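PDB 5OWU: importin subunit beta-1 from Saccharomyces cerevisiae, which carries proteins into the nucleus together with importin alpha, the subunit that recognises the classical nuclear localization signal of the cargo. Local coordinates for residues 269-274 against 287-292; 278-283 against 333-338; 353-358 against 393-398; 371-376 against 386-391. All blocks are in the same frame, centred on the assembly; numbering follows the deposited sequence.

Contact 1: residues 269-274 against 287-292; sequences ALTIAT and VEFWST
Thr271 and Phe289 mark the nearest backbone approach of two helical segments whose axes pass 10.2 Å apart at 131° between their N-to-C directions, a steep antiparallel crossing wide enough for aromatic side chains to fill. Thr271 meets both of the aromatic residues with different branches. Its methyl, CG2, comes in obliquely on the Phe289 ring, 3.6 Å from CD2, while its hydroxyl accepts the indole N-H of Trp290, with NE1 2.9 Å from Thr271 OG1. That bond is bent, 142° at the hydrogen, and OG1 sits at the indole edge but is somewhat tilted from the ring plane. The hydroxyl gives its own proton mainly to the carbonyl of Leu267, one turn earlier, and serves as acceptor for the indole. The two helices, 260-274 and 280-306, form HEAT repeat 7, and the three side chains lie in the buried seam between them. Trp290 CG stands beside its own backbone N (chi1 -81°), whereas CG of Phe289 is turned anti to the backbone N; Phe289 CD2 lies over one indole face, offset toward its rim. Ile272 adds a looser apolar touch, its CG1 4.4 Å from Trp290 CZ2. A leucine in place of Trp290 would probably leave Thr271 OG1 without its N-H donor and open a gap beside Ile272 that the shorter chain could not fill. Farther out, Trp290 also packs on Phe358 of helix 347-362 and Phe289 on Met252 of helix 238-255.

Contact 2: residues 278-283 against 333-338; sequences PNDKVA and LTRQNE
Arg335 reaches out from the loop after helix 317-332 and lays its guanidinium group beside the start of helix 280-306, with Asp280 at its edge. The contact bridges HEAT repeats 7 and 8 at the protein surface, where the turn within one repeat faces the loop within the next. The Arg335 chain is extended (chi2 -174°), which brings NH1 to the carboxylate. There NH1 donates to Asp280 OD1 at 3.0 Å in a salt bridge, 147° at the hydrogen. The donor meets OD1 nearly along the C-O axis, yet the carboxylate and guanidinium planes are 37° apart, and the pair is made through OD1 and NH1 alone among the polar atoms of the two groups, not as a flat two-pronged pair. NH1 also gives a hydrogen bond to the carbonyl of Ser277, which ties the arginine to the backbone just ahead of the helix as well as to its first turn. Pro278 lies against the guanidinium, its CA 3.9 Å from Arg335 NH2. A methionine in place of Arg335 would probably leave Asp280 without this cationic partner and the Ser277 carbonyl without its donor. The helix start is closed from within by Asn279 at the N-cap: its OD1 accepts from Val282 N at 3.2 Å, and more weakly from Lys281 N at 2.8 Å.

Contact 3: residues 353-358 against 393-398; sequences ACLQLF and FGSIMD
Gln356 CG is turned anti to its carbonyl carbon and beside the backbone N (chi1 -61°), and from there the chain runs extended, which takes the amide alongside Ser395. Ser395 OG takes the equivalent position on its own backbone (chi1 -72°), which leaves it within reach of both Met391 O and the glutamine amide. NE2 of Gln356 then donates to Ser395 OG at 3.3 Å, a long bond with an angle of 143° at the hydrogen and the oxygen tilted from the amide plane. The methylene part of the same side chain does much of the packing: Gln356 CG is 3.5 Å from Ser395 CB. On the other flank Leu355 brings CD2 to 3.7 Å from Ser395 CB. The small serine is thus held between an aliphatic branch and a polar chain, where the backbones come as close as 5.0 Å between the CA atoms of Gln356 and Ser395. This joins helix 347-362 of HEAT repeat 8 to Ser395 of HEAT repeat 9, the stacking of successive repeats that builds the superhelix of the importin beta family. Trp433 of helix 425-442 packs on both Gln356 and Ser395. Because Ser395 OG is also hydrogen-bonded to the carbonyl of Met391 in helix 383-395, the buried hydroxyl has a partner on either helix, and the longer bond from Gln356 is probably the weaker tie of the two.

Contact 4: residues 371-376 against 386-391; sequences LEFVEQ and REAAVM
HEAT repeat 9 is a pair of antiparallel helices, 367-377 and 383-395, and Phe373 and Val374 of the first pack on Ala388 and Ala389 of the second. The short segments cross with 146° between their N-to-C directions and axes 8.5 Å apart, a close approach consistent with the small side chains of the two alanines: the CA atoms of Val374 and Ala389 are 4.6 Å apart. Phe373 turns CG anti to its backbone N (chi1 -178°), which swings the ring across to the second helix. There it meets the methyl of Ala388 with its rim, CZ and CE2 both lying 3.8 Å from CB, and that methyl sits near the ring plane and not over a face. Val374 uses CG2, the branch beside its backbone N, to touch the backbone of the facing helix at 3.6 Å from Ala389 O. In return, the methyl of Ala389 rests on the main chain of the first helix, with CB 4.1 Å from Val374 O. The seam thus combines a ring-to-methyl contact with apolar side chains resting on backbone. Around it, Ala388 is also covered by Leu333 and Thr334 from the loop after helix 317-332, while Val390 and Met391 on the second helix pack against helix 425-442.

Contacts 1 and 4 each close a single HEAT repeat by pairing its two helices, whereas contacts 2 and 3 join one repeat to the next. Contact 2 is the surface member and depends on charge; the other three are buried. Among these, contact 1 sets an indole N-H on a hydroxyl at a wide helix spacing, contact 3 combines a long amide bond with packing, and contact 4 is wholly apolar in its side chains and tightly spaced. Helix 280-306 serves contacts 1 and 2, and helix 383-395 serves contacts 3 and 4. Contacts 1 and 3 meet where Ser291 packs on Cys354; contacts 2 and 4 meet through Gln336 and Glu387, probably hydrogen-bonded.

Contact 1: residues 269-274 against 287-292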
loop_
_atom_site.group_PDB
_atom_site.type_symbol
_atom_site.label_atom_id
_atom_site.label_comp_id
_atom_site.label_asym_id
_atom_site.label_seq_id
_atom_site.Cartn_x
_atom_site.Cartn_y
_atom_site.Cartn_z
ATOM N N ALA A 269 -25.617 -19.103 -7.458
ATOM C CA ALA A 269 -25.581 -20.430 -8.062
ATOM C C ALA A 269 -24.449 -20.545 -9.081
ATOM O O ALA A 269 -23.684 -21.515 -9.064
ATOM C CB ALA A 269 -26.931 -20.730 -8.715
ATOM N N LEU A 270 -24.321 -19.553 -9.968
ATOM C CA LEU A 270 -23.321 -19.624 -11.036
ATOM C C LEU A 270 -21.904 -19.730 -10.472
ATOM O O LEU A 270 -21.131 -20.627 -10.846
ATOM C CB LEU A 270 -23.437 -18.397 -11.944
ATOM C CG LEU A 270 -24.724 -18.210 -12.762
ATOM C CD1 LEU A 270 -24.661 -16.911 -13.537
ATOM C CD2 LEU A 270 -24.956 -19.375 -13.706
ATOM N N THR A 271 -21.540 -18.813 -9.574
ATOM C CA THR A 271 -20.167 -18.787 -9.080
ATOM C C THR A 271 -19.873 -20.010 -8.227
ATOM O O THR A 271 -18.769 -20.571 -8.294
ATOM C CB THR A 271 -19.902 -17.497 -8.298
ATOM O OG1 THR A 271 -20.714 -17.449 -7.120
ATOM C CG2 THR A 271 -20.187 -16.281 -9.171
ATOM N N ILE A 272 -20.854 -20.455 -7.433
ATOM C CA ILE A 272 -20.649 -21.675 -6.660
ATOM C C ILE A 272 -20.420 -22.856 -7.591
ATOM O O ILE A 272 -19.575 -23.720 -7.328
ATOM C CB ILE A 272 -21.837 -21.923 -5.714
ATOM C CG1 ILE A 272 -21.793 -20.897 -4.578
ATOM C CG2 ILE A 272 -21.798 -23.349 -5.164
ATOM C CD1 ILE A 272 -22.919 -21.017 -3.574
ATOM N N ALA A 273 -21.170 -22.913 -8.690
ATOM C CA ALA A 273 -21.027 -24.014 -9.630
ATOM C C ALA A 273 -19.629 -24.035 -10.230
ATOM O O ALA A 273 -18.956 -25.072 -10.229
ATOM C CB ALA A 273 -22.081 -23.900 -10.729
ATOM N N THR A 274 -19.167 -22.887 -10.736
ATOM C CA THR A 274 -17.867 -22.870 -11.401
ATOM C C THR A 274 -16.689 -22.951 -10.431
ATOM O O THR A 274 -15.566 -23.214 -10.877
ATOM C CB THR A 274 -17.739 -21.624 -12.277
ATOM O OG1 THR A 274 -18.225 -20.479 -11.570
ATOM C CG2 THR A 274 -18.534 -21.809 -13.564
ATOM N N VAL A 287 -13.229 -17.757 -7.020
ATOM C CA VAL A 287 -12.639 -17.474 -5.719
ATOM C C VAL A 287 -12.476 -15.973 -5.536
ATOM O O VAL A 287 -12.871 -15.411 -4.510
ATOM C CB VAL A 287 -11.302 -18.218 -5.564
ATOM C CG1 VAL A 287 -10.592 -17.795 -4.280
ATOM C CG2 VAL A 287 -11.539 -19.715 -5.556
ATOM N N GLU A 288 -11.905 -15.296 -6.539
ATOM C CA GLU A 288 -11.696 -13.857 -6.418
ATOM C C GLU A 288 -13.016 -13.133 -6.216
ATOM O O GLU A 288 -13.085 -12.150 -5.467
ATOM C CB GLU A 288 -10.972 -13.311 -7.654
ATOM C CG GLU A 288 -10.821 -11.787 -7.660
ATOM C CD GLU A 288 -10.067 -11.263 -6.448
ATOM O OE1 GLU A 288 -9.276 -12.031 -5.852
ATOM O OE2 GLU A 288 -10.264 -10.080 -6.090
ATOM N N PHE A 289 -14.076 -13.598 -6.879
ATOM C CA PHE A 289 -15.390 -12.994 -6.658
ATOM C C PHE A 289 -15.811 -13.087 -5.190
ATOM O O PHE A 289 -16.269 -12.100 -4.583
ATOM C CB PHE A 289 -16.422 -13.672 -7.555
ATOM C CG PHE A 289 -17.780 -13.056 -7.469
ATOM C CD1 PHE A 289 -17.984 -11.773 -7.927
ATOM C CD2 PHE A 289 -18.845 -13.746 -6.925
ATOM C CE1 PHE A 289 -19.221 -11.185 -7.861
ATOM C CE2 PHE A 289 -20.099 -13.155 -6.855
ATOM C CZ PHE A 289 -20.278 -11.869 -7.321
ATOM N N TRP A 290 -15.669 -14.270 -4.592
ATOM C CA TRP A 290 -16.124 -14.393 -3.210
ATOM C C TRP A 290 -15.197 -13.661 -2.243
ATOM O O TRP A 290 -15.665 -13.126 -1.226
ATOM C CB TRP A 290 -16.299 -15.868 -2.852
ATOM C CG TRP A 290 -17.612 -16.350 -3.369
ATOM C CD1 TRP A 290 -17.845 -17.025 -4.533
ATOM C CD2 TRP A 290 -18.892 -16.147 -2.760
ATOM N NE1 TRP A 290 -19.192 -17.262 -4.679
ATOM C CE2 TRP A 290 -19.855 -16.730 -3.606
ATOM C CE3 TRP A 290 -19.317 -15.525 -1.580
ATOM C CZ2 TRP A 290 -21.210 -16.724 -3.302
ATOM C CZ3 TRP A 290 -20.661 -15.514 -1.284
ATOM C CH2 TRP A 290 -21.593 -16.110 -2.144
ATOM N N SER A 291 -13.903 -13.571 -2.561
ATOM C CA SER A 291 -13.014 -12.747 -1.752
ATOM C C SER A 291 -13.432 -11.285 -1.808
ATOM O O SER A 291 -13.395 -10.587 -0.791
ATOM C CB SER A 291 -11.562 -12.912 -2.208
ATOM O OG SER A 291 -11.054 -14.191 -1.851
ATOM N N THR A 292 -13.834 -10.801 -2.986
ATOM C CA THR A 292 -14.316 -9.424 -3.079
ATOM C C THR A 292 -15.526 -9.216 -2.177
ATOM O O THR A 292 -15.595 -8.235 -1.420
ATOM C CB THR A 292 -14.658 -9.075 -4.530
ATOM O OG1 THR A 292 -13.489 -9.211 -5.348
ATOM C CG2 THR A 292 -15.146 -7.651 -4.635
#

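Contact 2: residues 278-283 against 333-338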
loop_
_atom_site.group_PDB
_atom_site.type_symbol
_atom_site.label_atom_id
_atom_site.label_comp_id
_atom_site.label_asym_id
_atom_site.label_seq_id
_atom_site.Cartn_x
_atom_site.Cartn_y
_atom_site.Cartn_z
ATOM N N PRO A 278 -12.590 -28.082 -13.022
ATOM C CA PRO A 278 -11.227 -28.638 -13.020
ATOM C C PRO A 278 -10.187 -27.698 -13.612
ATOM O O PRO A 278 -8.991 -28.002 -13.528
ATOM C CB PRO A 278 -11.365 -29.917 -13.858
ATOM C CG PRO A 278 -12.548 -29.682 -14.725
ATOM C CD PRO A 278 -13.484 -28.813 -13.938
ATOM N N ASN A 279 -10.599 -26.582 -14.208
ATOM C CA ASN A 279 -9.672 -25.587 -14.734
ATOM C C ASN A 279 -9.323 -24.603 -13.622
ATOM O O ASN A 279 -10.212 -23.930 -13.087
ATOM C CB ASN A 279 -10.290 -24.853 -15.922
ATOM C CG ASN A 279 -9.330 -23.877 -16.565
ATOM O OD1 ASN A 279 -8.929 -22.889 -15.951
ATOM N ND2 ASN A 279 -8.964 -24.141 -17.813
ATOM N N ASP A 280 -8.030 -24.507 -13.289
ATOM C CA ASP A 280 -7.615 -23.696 -12.147
ATOM C C ASP A 280 -7.899 -22.216 -12.368
ATOM O O ASP A 280 -8.182 -21.492 -11.407
ATOM C CB ASP A 280 -6.125 -23.903 -11.854
ATOM C CG ASP A 280 -5.804 -25.315 -11.400
ATOM O OD1 ASP A 280 -6.733 -26.068 -11.046
ATOM O OD2 ASP A 280 -4.610 -25.670 -11.390
ATOM N N LYS A 281 -7.833 -21.746 -13.614
ATOM C CA LYS A 281 -8.072 -20.329 -13.884
ATOM C C LYS A 281 -9.538 -19.962 -13.647
ATOM O O LYS A 281 -9.844 -18.938 -13.019
ATOM C CB LYS A 281 -7.646 -20.003 -15.319
ATOM C CG LYS A 281 -8.033 -18.607 -15.836
ATOM C CD LYS A 281 -6.991 -17.560 -15.500
ATOM C CE LYS A 281 -7.275 -16.249 -16.226
ATOM N NZ LYS A 281 -7.108 -16.382 -17.703
ATOM N N VAL A 282 -10.458 -20.785 -14.150
ATOM C CA VAL A 282 -11.887 -20.538 -13.948
ATOM C C VAL A 282 -12.206 -20.512 -12.455
ATOM O O VAL A 282 -12.763 -19.533 -11.916
ATOM C CB VAL A 282 -12.714 -21.611 -14.679
ATOM C CG1 VAL A 282 -14.212 -21.364 -14.503
ATOM C CG2 VAL A 282 -12.342 -21.660 -16.165
ATOM N N ALA A 283 -11.853 -21.603 -11.767
ATOM C CA ALA A 283 -12.074 -21.677 -10.332
ATOM C C ALA A 283 -11.500 -20.453 -9.642
ATOM O O ALA A 283 -12.158 -19.846 -8.787
ATOM C CB ALA A 283 -11.456 -22.958 -9.771
ATOM N N LEU A 333 -8.049 -26.351 -2.068
ATOM C CA LEU A 333 -6.757 -26.370 -1.381
ATOM C C LEU A 333 -5.844 -27.513 -1.822
ATOM O O LEU A 333 -4.626 -27.427 -1.609
ATOM C CB LEU A 333 -6.963 -26.450 0.134
ATOM C CG LEU A 333 -7.674 -25.256 0.774
ATOM C CD1 LEU A 333 -7.857 -25.493 2.259
ATOM C CD2 LEU A 333 -6.897 -23.967 0.531
ATOM N N THR A 334 -6.378 -28.580 -2.423
ATOM C CA THR A 334 -5.556 -29.724 -2.807
ATOM C C THR A 334 -4.980 -29.595 -4.213
ATOM O O THR A 334 -4.518 -30.594 -4.778
ATOM C CB THR A 334 -6.352 -31.027 -2.701
ATOM O OG1 THR A 334 -7.491 -30.969 -3.568
ATOM C CG2 THR A 334 -6.796 -31.262 -1.270
ATOM N N ARG A 335 -4.988 -28.396 -4.786
ATOM C CA ARG A 335 -4.399 -28.150 -6.096
ATOM C C ARG A 335 -3.079 -27.387 -5.977
ATOM O O ARG A 335 -2.795 -26.481 -6.759
ATOM C CB ARG A 335 -5.384 -27.401 -6.991
ATOM C CG ARG A 335 -6.691 -28.137 -7.206
ATOM C CD ARG A 335 -7.571 -27.411 -8.212
ATOM N NE ARG A 335 -8.922 -27.968 -8.287
ATOM C CZ ARG A 335 -9.836 -27.593 -9.178
ATOM N NH1 ARG A 335 -9.553 -26.658 -10.078
ATOM N NH2 ARG A 335 -11.037 -28.145 -9.166
ATOM N N GLN A 336 -2.254 -27.753 -4.997
ATOM C CA GLN A 336 -0.924 -27.175 -4.891
ATOM C C GLN A 336 -0.048 -27.651 -6.056
ATOM O O GLN A 336 -0.447 -28.482 -6.874
ATOM C CB GLN A 336 -0.266 -27.554 -3.564
ATOM C CG GLN A 336 -1.184 -27.532 -2.338
ATOM C CD GLN A 336 -1.820 -28.884 -2.056
ATOM O OE1 GLN A 336 -2.187 -29.611 -2.979
ATOM N NE2 GLN A 336 -1.954 -29.225 -0.778
ATOM N N ASN A 337 1.171 -27.125 -6.114
ATOM C CA ASN A 337 2.140 -27.514 -7.135
ATOM C C ASN A 337 3.013 -28.658 -6.627
ATOM O O ASN A 337 3.498 -28.613 -5.491
ATOM C CB ASN A 337 3.008 -26.312 -7.514
ATOM C CG ASN A 337 2.199 -25.041 -7.665
ATOM O OD1 ASN A 337 1.080 -25.063 -8.182
ATOM N ND2 ASN A 337 2.751 -23.927 -7.199
ATOM N N GLU A 338 3.218 -29.678 -7.470
ATOM C CA GLU A 338 4.081 -30.813 -7.123
ATOM C C GLU A 338 5.553 -30.426 -7.275
ATOM O O GLU A 338 6.292 -30.975 -8.092
ATOM C CB GLU A 338 3.756 -32.035 -7.977
ATOM C CG GLU A 338 2.524 -32.817 -7.511
ATOM C CD GLU A 338 2.828 -34.152 -6.833
ATOM O OE1 GLU A 338 3.979 -34.368 -6.396
ATOM O OE2 GLU A 338 1.896 -34.982 -6.725
#

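Contact 3: residues 353-358 against 393-398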
loop_
_atom_site.group_PDB
_atom_site.type_symbol
_atom_site.label_atom_id
_atom_site.label_comp_id
_atom_site.label_asym_id
_atom_site.label_seq_id
_atom_site.Cartn_x
_atom_site.Cartn_y
_atom_site.Cartn_z
ATOM N N ALA A 353 -6.440 -17.753 0.928
ATOM C CA ALA A 353 -6.706 -16.368 1.308
ATOM C C ALA A 353 -8.206 -16.122 1.439
ATOM O O ALA A 353 -8.666 -15.435 2.367
ATOM C CB ALA A 353 -6.082 -15.415 0.284
ATOM N N CYS A 354 -8.986 -16.673 0.511
ATOM C CA CYS A 354 -10.432 -16.513 0.570
ATOM C C CYS A 354 -10.989 -17.129 1.846
ATOM O O CYS A 354 -11.800 -16.514 2.547
ATOM C CB CYS A 354 -11.072 -17.146 -0.663
ATOM S SG CYS A 354 -12.829 -16.825 -0.787
ATOM N N LEU A 355 -10.549 -18.344 2.171
ATOM C CA LEU A 355 -10.990 -18.995 3.398
ATOM C C LEU A 355 -10.710 -18.121 4.614
ATOM O O LEU A 355 -11.552 -18.013 5.519
ATOM C CB LEU A 355 -10.300 -20.353 3.535
ATOM C CG LEU A 355 -10.686 -21.213 4.732
ATOM C CD1 LEU A 355 -12.185 -21.530 4.718
ATOM C CD2 LEU A 355 -9.856 -22.495 4.722
ATOM N N GLN A 356 -9.540 -17.477 4.652
ATOM C CA GLN A 356 -9.247 -16.602 5.785
ATOM C C GLN A 356 -10.191 -15.406 5.821
ATOM O O GLN A 356 -10.607 -14.969 6.906
ATOM C CB GLN A 356 -7.790 -16.152 5.733
ATOM C CG GLN A 356 -6.829 -17.324 5.802
ATOM C CD GLN A 356 -5.377 -16.907 5.686
ATOM O OE1 GLN A 356 -5.010 -15.786 6.042
ATOM N NE2 GLN A 356 -4.538 -17.812 5.182
ATOM N N LEU A 357 -10.543 -14.858 4.653
ATOM C CA LEU A 357 -11.532 -13.782 4.627
ATOM C C LEU A 357 -12.888 -14.253 5.152
ATOM O O LEU A 357 -13.565 -13.533 5.900
ATOM C CB LEU A 357 -11.674 -13.235 3.205
ATOM C CG LEU A 357 -10.464 -12.464 2.667
ATOM C CD1 LEU A 357 -10.635 -12.154 1.188
ATOM C CD2 LEU A 357 -10.253 -11.182 3.451
ATOM N N PHE A 358 -13.317 -15.447 4.748
ATOM C CA PHE A 358 -14.564 -15.993 5.275
ATOM C C PHE A 358 -14.515 -16.085 6.792
ATOM O O PHE A 358 -15.473 -15.719 7.477
ATOM C CB PHE A 358 -14.842 -17.367 4.665
ATOM C CG PHE A 358 -15.800 -17.333 3.510
ATOM C CD1 PHE A 358 -17.172 -17.395 3.731
ATOM C CD2 PHE A 358 -15.335 -17.232 2.207
ATOM C CE1 PHE A 358 -18.065 -17.360 2.676
ATOM C CE2 PHE A 358 -16.222 -17.197 1.140
ATOM C CZ PHE A 358 -17.591 -17.262 1.376
ATOM N N PHE A 393 -6.894 -25.407 8.793
ATOM C CA PHE A 393 -6.944 -25.154 10.226
ATOM C C PHE A 393 -6.297 -23.818 10.557
ATOM O O PHE A 393 -6.878 -22.993 11.270
ATOM C CB PHE A 393 -6.266 -26.279 11.002
ATOM C CG PHE A 393 -6.545 -26.224 12.471
ATOM C CD1 PHE A 393 -5.752 -25.470 13.307
ATOM C CD2 PHE A 393 -7.620 -26.905 13.009
ATOM C CE1 PHE A 393 -6.014 -25.408 14.664
ATOM C CE2 PHE A 393 -7.891 -26.843 14.354
ATOM C CZ PHE A 393 -7.088 -26.096 15.185
ATOM N N GLY A 394 -5.095 -23.580 10.033
ATOM C CA GLY A 394 -4.446 -22.306 10.267
ATOM C C GLY A 394 -5.257 -21.146 9.729
ATOM O O GLY A 394 -5.268 -20.063 10.319
ATOM N N SER A 395 -5.968 -21.365 8.622
ATOM C CA SER A 395 -6.762 -20.309 8.006
ATOM C C SER A 395 -8.014 -19.944 8.795
ATOM O O SER A 395 -8.618 -18.911 8.483
ATOM C CB SER A 395 -7.171 -20.709 6.588
ATOM O OG SER A 395 -6.063 -20.673 5.710
ATOM N N ILE A 396 -8.438 -20.739 9.781
ATOM C CA ILE A 396 -9.589 -20.328 10.597
ATOM C C ILE A 396 -9.179 -19.851 11.996
ATOM O O ILE A 396 -10.031 -19.732 12.875
ATOM C CB ILE A 396 -10.660 -21.432 10.683
ATOM C CG1 ILE A 396 -10.112 -22.708 11.329
ATOM C CG2 ILE A 396 -11.228 -21.721 9.296
ATOM C CD1 ILE A 396 -11.196 -23.676 11.787
ATOM N N MET A 397 -7.908 -19.516 12.224
ATOM C CA MET A 397 -7.499 -19.108 13.564
ATOM C C MET A 397 -7.797 -17.645 13.860
ATOM O O MET A 397 -7.619 -17.202 15.000
ATOM C CB MET A 397 -6.010 -19.396 13.768
ATOM C CG MET A 397 -5.728 -20.883 13.953
ATOM S SD MET A 397 -6.490 -21.534 15.460
ATOM C CE MET A 397 -7.913 -22.377 14.785
ATOM N N ASP A 398 -8.268 -16.894 12.883
ATOM C CA ASP A 398 -8.620 -15.495 13.067
ATOM C C ASP A 398 -10.065 -15.356 12.611
ATOM O O ASP A 398 -10.369 -15.575 11.434
ATOM C CB ASP A 398 -7.663 -14.595 12.281
ATOM C CG ASP A 398 -7.982 -13.125 12.419
ATOM O OD1 ASP A 398 -8.761 -12.752 13.319
ATOM O OD2 ASP A 398 -7.439 -12.342 11.617
#

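Contact 4: residues 371-376 against 386-391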
loop_
_atom_site.group_PDB
_atom_site.type_symbol
_atom_site.label_atom_id
_atom_site.label_comp_id
_atom_site.label_asym_id
_atom_site.label_seq_id
_atom_site.Cartn_x
_atom_site.Cartn_y
_atom_site.Cartn_z
ATOM N N LEU A 371 -13.609 -27.738 10.115
ATOM C CA LEU A 371 -13.197 -28.794 11.032
ATOM C C LEU A 371 -13.508 -30.169 10.458
ATOM O O LEU A 371 -12.736 -31.120 10.648
ATOM C CB LEU A 371 -13.876 -28.604 12.389
ATOM C CG LEU A 371 -13.396 -27.377 13.165
ATOM C CD1 LEU A 371 -14.268 -27.147 14.390
ATOM C CD2 LEU A 371 -11.915 -27.526 13.561
ATOM N N GLU A 372 -14.624 -30.297 9.738
ATOM C CA GLU A 372 -14.913 -31.564 9.077
ATOM C C GLU A 372 -13.826 -31.906 8.062
ATOM O O GLU A 372 -13.302 -33.030 8.044
ATOM C CB GLU A 372 -16.287 -31.507 8.403
ATOM C CG GLU A 372 -16.820 -32.875 7.995
ATOM C CD GLU A 372 -18.084 -32.799 7.159
ATOM O OE1 GLU A 372 -18.810 -31.783 7.254
ATOM O OE2 GLU A 372 -18.344 -33.759 6.401
ATOM N N PHE A 373 -13.466 -30.940 7.209
ATOM C CA PHE A 373 -12.395 -31.160 6.235
ATOM C C PHE A 373 -11.076 -31.540 6.919
ATOM O O PHE A 373 -10.389 -32.489 6.507
ATOM C CB PHE A 373 -12.233 -29.898 5.390
ATOM C CG PHE A 373 -11.194 -30.005 4.327
ATOM C CD1 PHE A 373 -11.510 -30.539 3.088
ATOM C CD2 PHE A 373 -9.900 -29.559 4.554
ATOM C CE1 PHE A 373 -10.556 -30.632 2.098
ATOM C CE2 PHE A 373 -8.940 -29.653 3.565
ATOM C CZ PHE A 373 -9.271 -30.195 2.336
ATOM N N VAL A 374 -10.707 -30.806 7.971
ATOM C CA VAL A 374 -9.466 -31.086 8.688
ATOM C C VAL A 374 -9.472 -32.518 9.204
ATOM O O VAL A 374 -8.529 -33.285 8.971
ATOM C CB VAL A 374 -9.269 -30.076 9.835
ATOM C CG1 VAL A 374 -8.044 -30.430 10.678
ATOM C CG2 VAL A 374 -9.129 -28.680 9.290
ATOM N N GLU A 375 -10.545 -32.897 9.909
ATOM C CA GLU A 375 -10.660 -34.251 10.448
ATOM C C GLU A 375 -10.538 -35.291 9.345
ATOM O O GLU A 375 -9.881 -36.321 9.521
ATOM C CB GLU A 375 -11.994 -34.408 11.187
ATOM C CG GLU A 375 -12.285 -35.825 11.692
ATOM C CD GLU A 375 -13.627 -35.940 12.403
ATOM O OE1 GLU A 375 -14.670 -35.632 11.782
ATOM O OE2 GLU A 375 -13.636 -36.335 13.587
ATOM N N GLN A 376 -11.145 -35.027 8.190
ATOM C CA GLN A 376 -11.112 -36.008 7.114
ATOM C C GLN A 376 -9.721 -36.144 6.504
ATOM O O GLN A 376 -9.382 -37.214 5.988
ATOM C CB GLN A 376 -12.121 -35.634 6.025
ATOM C CG GLN A 376 -12.862 -36.820 5.437
ATOM C CD GLN A 376 -13.819 -37.454 6.432
ATOM O OE1 GLN A 376 -14.794 -36.829 6.862
ATOM N NE2 GLN A 376 -13.538 -38.695 6.817
ATOM N N ARG A 386 -3.098 -33.746 3.535
ATOM C CA ARG A 386 -2.606 -33.324 4.845
ATOM C C ARG A 386 -2.206 -31.850 4.831
ATOM O O ARG A 386 -2.548 -31.091 5.757
ATOM C CB ARG A 386 -1.431 -34.203 5.267
ATOM C CG ARG A 386 -1.721 -35.708 5.219
ATOM C CD ARG A 386 -0.687 -36.528 5.988
ATOM N NE ARG A 386 0.651 -36.445 5.408
ATOM C CZ ARG A 386 1.047 -37.128 4.339
ATOM N NH1 ARG A 386 0.202 -37.935 3.708
ATOM N NH2 ARG A 386 2.284 -36.992 3.888
ATOM N N GLU A 387 -1.491 -31.421 3.786
ATOM C CA GLU A 387 -1.127 -30.011 3.671
ATOM C C GLU A 387 -2.376 -29.142 3.624
ATOM O O GLU A 387 -2.465 -28.121 4.316
ATOM C CB GLU A 387 -0.260 -29.786 2.430
ATOM C CG GLU A 387 0.434 -28.420 2.388
ATOM C CD GLU A 387 -0.473 -27.290 1.918
ATOM O OE1 GLU A 387 -1.518 -27.576 1.294
ATOM O OE2 GLU A 387 -0.134 -26.110 2.171
ATOM N N ALA A 388 -3.364 -29.545 2.819
ATOM C CA ALA A 388 -4.632 -28.824 2.787
ATOM C C ALA A 388 -5.259 -28.749 4.174
ATOM O O ALA A 388 -5.815 -27.714 4.558
ATOM C CB ALA A 388 -5.590 -29.495 1.801
ATOM N N ALA A 389 -5.165 -29.830 4.950
ATOM C CA ALA A 389 -5.789 -29.848 6.270
ATOM C C ALA A 389 -5.163 -28.807 7.192
ATOM O O ALA A 389 -5.879 -28.021 7.829
ATOM C CB ALA A 389 -5.687 -31.250 6.878
ATOM N N VAL A 390 -3.825 -28.780 7.287
ATOM C CA VAL A 390 -3.224 -27.773 8.170
ATOM C C VAL A 390 -3.411 -26.367 7.604
ATOM O O VAL A 390 -3.529 -25.397 8.363
ATOM C CB VAL A 390 -1.730 -28.053 8.464
ATOM C CG1 VAL A 390 -1.577 -29.189 9.441
ATOM C CG2 VAL A 390 -0.941 -28.334 7.183
ATOM N N MET A 391 -3.421 -26.219 6.280
ATOM C CA MET A 391 -3.709 -24.916 5.690
ATOM C C MET A 391 -5.080 -24.412 6.127
ATOM O O MET A 391 -5.238 -23.243 6.503
ATOM C CB MET A 391 -3.629 -24.996 4.161
ATOM C CG MET A 391 -3.906 -23.664 3.454
ATOM S SD MET A 391 -2.716 -22.366 3.893
ATOM C CE MET A 391 -3.602 -20.934 3.296
#